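Local coordinates for protein fimbrin (Schizosaccharomyces pombe, PDB 1RT8) that binds actin filaments and crosslinks them through two actin-binding regions built from four calponin-homology domains, serving cell polarity and cytokinesis in fission yeast, at residues 84-89 with 111-116; 100-105 with 124-129; 159-164 with 302-307. All blocks are in the same frame, centred on the assembly; numbering follows the deposited sequence.

Overall arrangement
Interactions 1 and 2 both lie in the first calponin-homology domain, their centres about 17 Å apart and their nearest atoms about 6 Å apart. Their spans overlap along the chain and their segments alternate; the short helix 109-113 of interaction 1 is followed by helix 117-131 of interaction 2. Interaction 3 joins the second domain to the third, and so one actin-binding region to the other. It touches interaction 2, whose centre is about 15 Å away: Arg129 NH2 makes a 2.8 Å salt bridge to Glu163 OE1 and packs on Pro161 and Pro162. A sulfate, probably from the crystallisation liquor, is weakly hydrogen-bonded to Arg129 and lies near Pro161. Interaction 1 is remote from interaction 3.

Interaction 1 (84-89 with 111-116); sequences KCIENN and DILEGR. With SO4 (sulfate ion), chain B.
Cys85 and Leu113 bring the two helical backbones together, with 6.7 Å between Cys85 CA and Leu113 CA, and one turn further along helix 82-99 Asn89 comes over Ile112. No hydrogen bond spans the two segments, so side-chain packing carries the contact. Leu113 enters with CG anti to its backbone N (chi1 173°), and its two methyls then divide the work: CD1 rests 3.8 Å from Cys85 CB, while CD2 meets Ile86 CD1. The Ile86 and Leu113 side chains cross at about a right angle. Asn89 lays its amide against the beta-branch of Ile112, where Asn89 OD1 is 3.4 Å from Ile112 CG2. Its amide nitrogen also nears the backbone of Leu113, Asn89 ND2 lying 3.6 Å from Leu113 N, both donors. That ND2 bonds to the carbonyl of Lys49 and weakly to that of Ala109, so the buried amide ties helix 82-99 to a loop and to the start of helix 109-113. The chain then leaves the helix in a Schellman motif: Gly115 has positive phi (70°), Gly115 N bonds to Ile112 O and Arg116 N to Asp111 O. Arg116, the N-cap of the next helix, has long ion pairs to Asp111 and Glu114, and its NH1 gives a weak 3.0 Å hydrogen bond to O4 of a sulfate, probably from the crystallisation liquor, that Glu117 N and His118 N also bind. Within the calponin-homology fold helix 109-113 thus sits on the early part of helix 82-99, and Ile112 reaches on to Val92 and Ile93 further along that helix and to Leu54 of helix 52-61.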
loop_
_atom_site.group_PDB
_atom_site.type_symbol
_atom_site.label_atom_id
_atom_site.label_comp_id
_atom_site.label_asym_id
_atom_site.label_seq_id
_atom_site.Cartn_x
_atom_site.Cartn_y
_atom_site.Cartn_z
ATOM N N LYS A 84 -23.874 -4.340 -8.474
ATOM C CA LYS A 84 -22.901 -5.330 -8.034
ATOM C C LYS A 84 -21.477 -4.914 -8.385
ATOM O O LYS A 84 -20.546 -5.194 -7.628
ATOM C CB LYS A 84 -23.226 -6.705 -8.620
ATOM C CG LYS A 84 -24.401 -7.389 -7.921
ATOM C CD LYS A 84 -24.604 -8.817 -8.408
ATOM C CE LYS A 84 -25.716 -9.502 -7.619
ATOM N NZ LYS A 84 -26.968 -8.705 -7.671
ATOM N N CYS A 85 -21.312 -4.241 -9.517
ATOM C CA CYS A 85 -19.997 -3.758 -9.932
ATOM C C CYS A 85 -19.479 -2.707 -8.932
ATOM O O CYS A 85 -18.281 -2.660 -8.633
ATOM C CB CYS A 85 -20.063 -3.136 -11.329
ATOM S SG CYS A 85 -20.312 -4.292 -12.711
ATOM N N ILE A 86 -20.380 -1.865 -8.421
ATOM C CA ILE A 86 -19.992 -0.840 -7.461
ATOM C C ILE A 86 -19.506 -1.470 -6.155
ATOM O O ILE A 86 -18.481 -1.048 -5.608
ATOM C CB ILE A 86 -21.155 0.123 -7.147
ATOM C CG1 ILE A 86 -21.463 0.994 -8.368
ATOM C CG2 ILE A 86 -20.797 0.994 -5.948
ATOM C CD1 ILE A 86 -20.303 1.882 -8.809
ATOM N N GLU A 87 -20.238 -2.471 -5.661
ATOM C CA GLU A 87 -19.860 -3.172 -4.436
ATOM C C GLU A 87 -18.459 -3.744 -4.621
ATOM O O GLU A 87 -17.584 -3.555 -3.783
ATOM C CB GLU A 87 -20.841 -4.316 -4.124
ATOM C CG GLU A 87 -22.280 -3.865 -3.849
ATOM C CD GLU A 87 -23.217 -5.029 -3.570
ATOM O OE1 GLU A 87 -23.198 -6.016 -4.333
ATOM O OE2 GLU A 87 -23.976 -4.961 -2.589
ATOM N N ASN A 88 -18.251 -4.452 -5.726
ATOM C CA ASN A 88 -16.945 -5.029 -6.014
ATOM C C ASN A 88 -15.886 -3.925 -6.119
ATOM O O ASN A 88 -14.772 -4.064 -5.613
ATOM C CB ASN A 88 -16.984 -5.812 -7.334
ATOM C CG ASN A 88 -17.654 -7.172 -7.194
ATOM O OD1 ASN A 88 -18.128 -7.536 -6.125
ATOM N ND2 ASN A 88 -17.685 -7.933 -8.289
ATOM N N ASN A 89 -16.225 -2.834 -6.792
ATOM C CA ASN A 89 -15.262 -1.751 -6.947
ATOM C C ASN A 89 -14.926 -1.062 -5.637
ATOM O O ASN A 89 -13.829 -0.529 -5.480
ATOM C CB ASN A 89 -15.743 -0.761 -8.010
ATOM C CG ASN A 89 -15.666 -1.352 -9.412
ATOM O OD1 ASN A 89 -14.883 -2.272 -9.657
ATOM N ND2 ASN A 89 -16.461 -0.828 -10.331
ATOM N N ASP A 111 -15.476 5.393 -11.437
ATOM C CA ASP A 111 -14.500 5.579 -12.503
ATOM C C ASP A 111 -14.152 4.219 -13.108
ATOM O O ASP A 111 -13.953 4.102 -14.321
ATOM C CB ASP A 111 -13.227 6.246 -11.968
ATOM C CG ASP A 111 -13.469 7.656 -11.451
ATOM O OD1 ASP A 111 -14.212 8.416 -12.104
ATOM O OD2 ASP A 111 -12.904 8.012 -10.398
ATOM N N ILE A 112 -14.060 3.199 -12.257
ATOM C CA ILE A 112 -13.756 1.849 -12.726
ATOM C C ILE A 112 -14.960 1.347 -13.519
ATOM O O ILE A 112 -14.809 0.798 -14.605
ATOM C CB ILE A 112 -13.483 0.878 -11.557
ATOM C CG1 ILE A 112 -12.232 1.323 -10.794
ATOM C CG2 ILE A 112 -13.295 -0.542 -12.089
ATOM C CD1 ILE A 112 -11.902 0.459 -9.575
ATOM N N LEU A 113 -16.155 1.561 -12.979
ATOM C CA LEU A 113 -17.384 1.136 -13.651
ATOM C C LEU A 113 -17.492 1.732 -15.058
ATOM O O LEU A 113 -18.001 1.088 -15.972
ATOM C CB LEU A 113 -18.614 1.540 -12.822
ATOM C CG LEU A 113 -19.999 1.325 -13.457
ATOM C CD1 LEU A 113 -20.226 -0.148 -13.723
ATOM C CD2 LEU A 113 -21.075 1.865 -12.537
ATOM N N GLU A 114 -17.006 2.958 -15.227
ATOM C CA GLU A 114 -17.064 3.639 -16.516
ATOM C C GLU A 114 -15.896 3.302 -17.435
ATOM O O GLU A 114 -15.864 3.738 -18.585
ATOM C CB GLU A 114 -17.115 5.153 -16.308
ATOM C CG GLU A 114 -18.439 5.670 -15.767
ATOM C CD GLU A 114 -18.338 7.089 -15.233
ATOM O OE1 GLU A 114 -17.417 7.820 -15.660
ATOM O OE2 GLU A 114 -19.184 7.477 -14.397
ATOM N N GLY A 115 -14.939 2.531 -16.931
ATOM C CA GLY A 115 -13.788 2.169 -17.737
ATOM C C GLY A 115 -12.814 3.302 -18.029
ATOM O O GLY A 115 -12.192 3.311 -19.091
ATOM N N ARG A 116 -12.673 4.257 -17.107
ATOM C CA ARG A 116 -11.745 5.372 -17.305
ATOM C C ARG A 116 -10.381 4.748 -17.576
ATOM O O ARG A 116 -9.821 4.077 -16.710
ATOM C CB ARG A 116 -11.662 6.243 -16.050
ATOM C CG ARG A 116 -12.986 6.825 -15.582
ATOM C CD ARG A 116 -13.530 7.883 -16.533
ATOM N NE ARG A 116 -13.875 9.091 -15.793
ATOM C CZ ARG A 116 -13.067 10.137 -15.638
ATOM N NH1 ARG A 116 -11.860 10.138 -16.190
ATOM N NH2 ARG A 116 -13.453 11.169 -14.900
HETATM S S SO4 B . -9.939 8.678 -19.362
HETATM O O1 SO4 B . -10.213 7.590 -20.535
HETATM O O2 SO4 B . -9.348 7.924 -18.270
HETATM O O3 SO4 B . -9.161 9.626 -19.804
HETATM O O4 SO4 B . -11.270 9.086 -18.987
#

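Interaction 2 (100-105 with 124-129); sequences GGISIT and VWQIIR. With SO4 (sulfate ion), chain C.
Apolar packing centres on Ile102, which lies against the helix at Gln126, their CA atoms 5.5 Å apart. Ile102 CG2 sits 3.6 Å from Gln126 CB, and the two side chains run past each other in opposite directions. The longer branch of Ile102 is extended (chi2 179°), which carries CD1 along the helix surface to 4.0 Å from Ile127 CA. The side chain of Ile127 itself starts away from the loop, and only its CG1 comes near that methyl.

The polar contacts gather round the carbonyl of Gly101. A water donates to Gly101 O at 2.7 Å and accepts from Arg129 NH1 at 2.8 Å, bridging loop and helix at the edge of the guanidinium and in its plane. Ser103 N is buried here and finds no partner in the model.

The ionic part belongs to Arg129. Its chain is stretched out from CG to NE, bringing the guanidinium up beside Gly101. There NH2 forms a salt bridge with Glu163 OE1 of the second calponin-homology domain, and NH1 and NH2 each add a weak hydrogen bond to sulfate O1, both 3.0 Å long. The sulfate probably came from the crystallisation liquor.

In the first calponin-homology domain, the loop leaving helix 82-99 at Gly100 thus crosses one flank of helix 117-131. The poorly ordered Ile104 turns back onto Ile93 and Ala96 of helix 82-99, while Ile127 packs on Leu57 and Ile58 of helix 52-61, and Val124 and Ile128 meet Phe17 of helix 11-25.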
loop_
_atom_site.group_PDB
_atom_site.type_symbol
_atom_site.label_atom_id
_atom_site.label_comp_id
_atom_site.label_asym_id
_atom_site.label_seq_id
_atom_site.Cartn_x
_atom_site.Cartn_y
_atom_site.Cartn_z
ATOM N N GLY A 100 -0.421 0.282 0.843
ATOM C CA GLY A 100 0.812 1.015 1.046
ATOM C C GLY A 100 1.519 1.179 -0.282
ATOM O O GLY A 100 1.432 0.305 -1.145
ATOM N N GLY A 101 2.214 2.298 -0.452
ATOM C CA GLY A 101 2.929 2.538 -1.691
ATOM C C GLY A 101 2.034 2.853 -2.879
ATOM O O GLY A 101 2.525 3.092 -3.979
ATOM N N ILE A 102 0.723 2.850 -2.667
ATOM C CA ILE A 102 -0.216 3.146 -3.745
ATOM C C ILE A 102 -0.955 4.444 -3.455
ATOM O O ILE A 102 -1.283 4.733 -2.305
ATOM C CB ILE A 102 -1.269 2.021 -3.907
ATOM C CG1 ILE A 102 -0.589 0.724 -4.356
ATOM C CG2 ILE A 102 -2.336 2.443 -4.914
ATOM C CD1 ILE A 102 -1.546 -0.438 -4.521
ATOM N N SER A 103 -1.209 5.228 -4.497
ATOM C CA SER A 103 -1.934 6.479 -4.327
ATOM C C SER A 103 -3.168 6.465 -5.224
ATOM O O SER A 103 -3.057 6.495 -6.452
ATOM C CB SER A 103 -1.040 7.672 -4.679
ATOM O OG SER A 103 -1.648 8.892 -4.284
ATOM N N ILE A 104 -4.348 6.400 -4.609
ATOM C CA ILE A 104 -5.590 6.378 -5.368
ATOM C C ILE A 104 -6.630 7.344 -4.806
ATOM O O ILE A 104 -7.455 6.987 -3.964
ATOM C CB ILE A 104 -6.200 4.953 -5.428
ATOM C CG1 ILE A 104 -6.654 4.499 -4.043
ATOM C CG2 ILE A 104 -5.173 3.971 -5.963
ATOM C CD1 ILE A 104 -7.746 3.447 -4.087
ATOM N N THR A 105 -6.580 8.578 -5.290
ATOM C CA THR A 105 -7.506 9.613 -4.862
ATOM C C THR A 105 -8.329 10.008 -6.082
ATOM O O THR A 105 -9.546 10.187 -6.014
ATOM C CB THR A 105 -6.746 10.861 -4.356
ATOM O OG1 THR A 105 -5.830 10.485 -3.311
ATOM C CG2 THR A 105 -7.728 11.903 -3.839
ATOM N N VAL A 124 -3.652 0.195 -12.175
ATOM C CA VAL A 124 -3.046 -1.085 -12.524
ATOM C C VAL A 124 -1.550 -1.042 -12.241
ATOM O O VAL A 124 -0.989 -1.960 -11.627
ATOM C CB VAL A 124 -3.284 -1.427 -14.022
ATOM C CG1 VAL A 124 -2.250 -2.454 -14.511
ATOM C CG2 VAL A 124 -4.682 -1.999 -14.186
ATOM N N TRP A 125 -0.903 0.034 -12.678
ATOM C CA TRP A 125 0.528 0.185 -12.461
ATOM C C TRP A 125 0.853 0.249 -10.967
ATOM O O TRP A 125 1.804 -0.401 -10.507
ATOM C CB TRP A 125 1.053 1.440 -13.181
ATOM C CG TRP A 125 2.425 1.846 -12.734
ATOM C CD1 TRP A 125 2.779 3.033 -12.171
ATOM C CD2 TRP A 125 3.611 1.034 -12.741
ATOM N NE1 TRP A 125 4.110 3.016 -11.819
ATOM C CE2 TRP A 125 4.643 1.799 -12.157
ATOM C CE3 TRP A 125 3.897 -0.264 -13.178
ATOM C CZ2 TRP A 125 5.942 1.308 -11.997
ATOM C CZ3 TRP A 125 5.194 -0.754 -13.019
ATOM C CH2 TRP A 125 6.197 0.034 -12.432
ATOM N N GLN A 126 0.065 1.001 -10.200
ATOM C CA GLN A 126 0.340 1.091 -8.769
ATOM C C GLN A 126 0.262 -0.290 -8.128
ATOM O O GLN A 126 1.099 -0.639 -7.284
ATOM C CB GLN A 126 -0.640 2.045 -8.073
ATOM C CG GLN A 126 -0.464 3.526 -8.439
ATOM C CD GLN A 126 0.922 4.069 -8.091
ATOM O OE1 GLN A 126 1.438 3.847 -6.989
ATOM N NE2 GLN A 126 1.526 4.793 -9.030
ATOM N N ILE A 127 -0.739 -1.078 -8.527
ATOM C CA ILE A 127 -0.890 -2.429 -7.979
ATOM C C ILE A 127 0.300 -3.315 -8.377
ATOM O O ILE A 127 0.867 -4.008 -7.526
ATOM C CB ILE A 127 -2.219 -3.087 -8.438
ATOM C CG1 ILE A 127 -3.404 -2.273 -7.900
ATOM C CG2 ILE A 127 -2.325 -4.514 -7.904
ATOM C CD1 ILE A 127 -4.770 -2.808 -8.305
ATOM N N ILE A 128 0.684 -3.276 -9.654
ATOM C CA ILE A 128 1.810 -4.068 -10.157
ATOM C C ILE A 128 3.107 -3.669 -9.470
ATOM O O ILE A 128 3.912 -4.526 -9.093
ATOM C CB ILE A 128 2.009 -3.892 -11.678
ATOM C CG1 ILE A 128 0.879 -4.583 -12.446
ATOM C CG2 ILE A 128 3.361 -4.482 -12.102
ATOM C CD1 ILE A 128 0.986 -4.419 -13.947
ATOM N N ARG A 129 3.309 -2.361 -9.323
ATOM C CA ARG A 129 4.504 -1.831 -8.676
ATOM C C ARG A 129 4.595 -2.279 -7.226
ATOM O O ARG A 129 5.665 -2.651 -6.760
ATOM C CB ARG A 129 4.508 -0.302 -8.756
ATOM C CG ARG A 129 5.574 0.388 -7.910
ATOM C CD ARG A 129 5.621 1.884 -8.222
ATOM N NE ARG A 129 6.577 2.609 -7.393
ATOM C CZ ARG A 129 6.416 2.841 -6.095
ATOM N NH1 ARG A 129 5.329 2.403 -5.469
ATOM N NH2 ARG A 129 7.335 3.520 -5.421
HETATM S S SO4 C . 6.060 5.043 -2.059
HETATM O O1 SO4 C . 5.364 4.665 -3.472
HETATM O O2 SO4 C . 6.619 3.792 -1.583
HETATM O O3 SO4 C . 6.958 5.975 -2.234
HETATM O O4 SO4 C . 4.936 5.406 -1.236
HETATM O O HOH W 1 2.770 1.432 -6.040
#

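Interaction 3 (159-164 with 302-307); sequences RLPPEK and SIHDFF
Arg159 meets His304 through its carbonyl, at an interface between the second and third calponin-homology domains that joins the two actin-binding regions of the crosslinking core. His304 ND1 donates to Arg159 O over 3.0 Å, the donor lying in the carbonyl plane but the N-H bent to 135°, in part because the oxygen is tilted out of the imidazole plane. The aliphatic start of the same arginine lies on the backbone of His304, with Arg159 CB 3.6 Å from His304 O. Its chain, bent at chi3 (-63°), takes the guanidinium across toward Asp305, but Arg159 NH2 stays 4.1 Å from Asp305 OD1. That carboxylate oxygen lies well off the guanidinium plane, leaving an attraction of charges with no N-H directed at it. The salt bridge of Arg159 is made instead with Asp155, and Asp305 uses its other oxygen to bind Asn308.

Leu160 starts its side chain away from 302-307, and its CD2 comes to 4.4 Å from His304 CB. Pro161 follows and also packs, through CB, on Arg129 of helix 117-131, linking this junction to the first domain. Toward His304 it makes a CH-pi contact: the side chains cross at about a right angle, and Pro161 CD stands over the ring face, 3.7 Å from the centroid of the His304 ring and 12° off its normal.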
loop_
_atom_site.group_PDB
_atom_site.type_symbol
_atom_site.label_atom_id
_atom_site.label_comp_id
_atom_site.label_asym_id
_atom_site.label_seq_id
_atom_site.Cartn_x
_atom_site.Cartn_y
_atom_site.Cartn_z
ATOM N N ARG A 159 11.715 -1.397 4.077
ATOM C CA ARG A 159 10.433 -0.701 4.071
ATOM C C ARG A 159 10.471 0.478 3.111
ATOM O O ARG A 159 9.508 1.230 2.993
ATOM C CB ARG A 159 10.053 -0.243 5.481
ATOM C CG ARG A 159 9.554 -1.395 6.329
ATOM C CD ARG A 159 9.147 -0.964 7.714
ATOM N NE ARG A 159 10.266 -0.419 8.470
ATOM C CZ ARG A 159 10.255 -0.259 9.788
ATOM N NH1 ARG A 159 9.180 -0.609 10.485
ATOM N NH2 ARG A 159 11.315 0.250 10.408
ATOM N N LEU A 160 11.598 0.623 2.419
ATOM C CA LEU A 160 11.773 1.689 1.447
ATOM C C LEU A 160 10.990 1.326 0.194
ATOM O O LEU A 160 10.620 0.169 -0.002
ATOM C CB LEU A 160 13.250 1.837 1.089
ATOM C CG LEU A 160 14.204 2.283 2.190
ATOM C CD1 LEU A 160 15.629 2.230 1.662
ATOM C CD2 LEU A 160 13.844 3.692 2.633
ATOM N N PRO A 161 10.715 2.313 -0.672
ATOM C CA PRO A 161 9.968 1.975 -1.887
ATOM C C PRO A 161 10.878 1.169 -2.822
ATOM O O PRO A 161 12.099 1.208 -2.681
ATOM C CB PRO A 161 9.588 3.341 -2.450
ATOM C CG PRO A 161 10.735 4.222 -2.001
ATOM C CD PRO A 161 10.974 3.762 -0.581
ATOM N N PRO A 162 10.288 0.423 -3.776
ATOM C CA PRO A 162 11.023 -0.404 -4.745
ATOM C C PRO A 162 12.262 0.272 -5.347
ATOM O O PRO A 162 13.366 -0.280 -5.303
ATOM C CB PRO A 162 9.968 -0.706 -5.807
ATOM C CG PRO A 162 8.710 -0.777 -5.005
ATOM C CD PRO A 162 8.840 0.399 -4.061
ATOM N N GLU A 163 12.075 1.468 -5.901
ATOM C CA GLU A 163 13.174 2.206 -6.522
ATOM C C GLU A 163 14.382 2.434 -5.613
ATOM O O GLU A 163 15.524 2.448 -6.085
ATOM C CB GLU A 163 12.681 3.562 -7.052
ATOM C CG GLU A 163 11.553 3.470 -8.084
ATOM C CD GLU A 163 10.166 3.558 -7.455
ATOM O OE1 GLU A 163 10.026 3.262 -6.245
ATOM O OE2 GLU A 163 9.209 3.911 -8.174
ATOM N N LYS A 164 14.149 2.602 -4.314
ATOM C CA LYS A 164 15.258 2.863 -3.407
ATOM C C LYS A 164 15.964 1.630 -2.869
ATOM O O LYS A 164 16.969 1.734 -2.163
ATOM C CB LYS A 164 14.797 3.777 -2.275
ATOM C CG LYS A 164 14.494 5.178 -2.785
ATOM C CD LYS A 164 13.941 6.093 -1.707
ATOM C CE LYS A 164 13.527 7.431 -2.310
ATOM N NZ LYS A 164 12.967 8.357 -1.291
ATOM N N SER A 302 6.663 10.725 1.782
ATOM C CA SER A 302 5.881 9.620 2.327
ATOM C C SER A 302 6.724 9.007 3.421
ATOM O O SER A 302 7.950 9.003 3.323
ATOM C CB SER A 302 5.634 8.557 1.271
ATOM O OG SER A 302 5.018 9.142 0.137
ATOM N N ILE A 303 6.071 8.477 4.445
ATOM C CA ILE A 303 6.775 7.863 5.561
ATOM C C ILE A 303 7.200 6.422 5.287
ATOM O O ILE A 303 6.413 5.623 4.766
ATOM C CB ILE A 303 5.881 7.852 6.823
ATOM C CG1 ILE A 303 5.493 9.275 7.207
ATOM C CG2 ILE A 303 6.585 7.115 7.961
ATOM C CD1 ILE A 303 4.293 9.336 8.104
ATOM N N HIS A 304 8.433 6.083 5.653
ATOM C CA HIS A 304 8.930 4.715 5.472
ATOM C C HIS A 304 9.607 4.231 6.745
ATOM O O HIS A 304 10.020 3.076 6.853
ATOM C CB HIS A 304 9.892 4.656 4.276
ATOM C CG HIS A 304 9.210 4.877 2.955
ATOM N ND1 HIS A 304 8.407 3.923 2.370
ATOM C CD2 HIS A 304 9.143 5.967 2.150
ATOM C CE1 HIS A 304 7.870 4.413 1.267
ATOM N NE2 HIS A 304 8.298 5.652 1.111
ATOM N N ASP A 305 9.678 5.133 7.721
ATOM C CA ASP A 305 10.287 4.854 9.024
ATOM C C ASP A 305 9.624 5.783 10.053
ATOM O O ASP A 305 10.120 6.880 10.333
ATOM C CB ASP A 305 11.800 5.114 8.963
ATOM C CG ASP A 305 12.530 4.595 10.188
ATOM O OD1 ASP A 305 11.848 4.197 11.147
ATOM O OD2 ASP A 305 13.778 4.589 10.194
ATOM N N PHE A 306 8.498 5.322 10.595
ATOM C CA PHE A 306 7.690 6.061 11.563
ATOM C C PHE A 306 8.455 6.647 12.753
ATOM O O PHE A 306 8.207 7.782 13.159
ATOM C CB PHE A 306 6.571 5.147 12.085
ATOM C CG PHE A 306 5.628 5.808 13.071
ATOM C CD1 PHE A 306 4.494 6.482 12.628
ATOM C CD2 PHE A 306 5.849 5.714 14.451
ATOM C CE1 PHE A 306 3.592 7.046 13.542
ATOM C CE2 PHE A 306 4.960 6.270 15.365
ATOM C CZ PHE A 306 3.828 6.937 14.908
ATOM N N PHE A 307 9.373 5.876 13.317
ATOM C CA PHE A 307 10.108 6.340 14.481
ATOM C C PHE A 307 11.261 7.300 14.227
ATOM O O PHE A 307 11.991 7.652 15.154
ATOM C CB PHE A 307 10.569 5.138 15.306
ATOM C CG PHE A 307 9.432 4.343 15.880
ATOM C CD1 PHE A 307 9.112 3.094 15.374
ATOM C CD2 PHE A 307 8.633 4.884 16.887
ATOM C CE1 PHE A 307 8.013 2.394 15.861
ATOM C CE2 PHE A 307 7.539 4.194 17.373
ATOM C CZ PHE A 307 7.227 2.948 16.859
#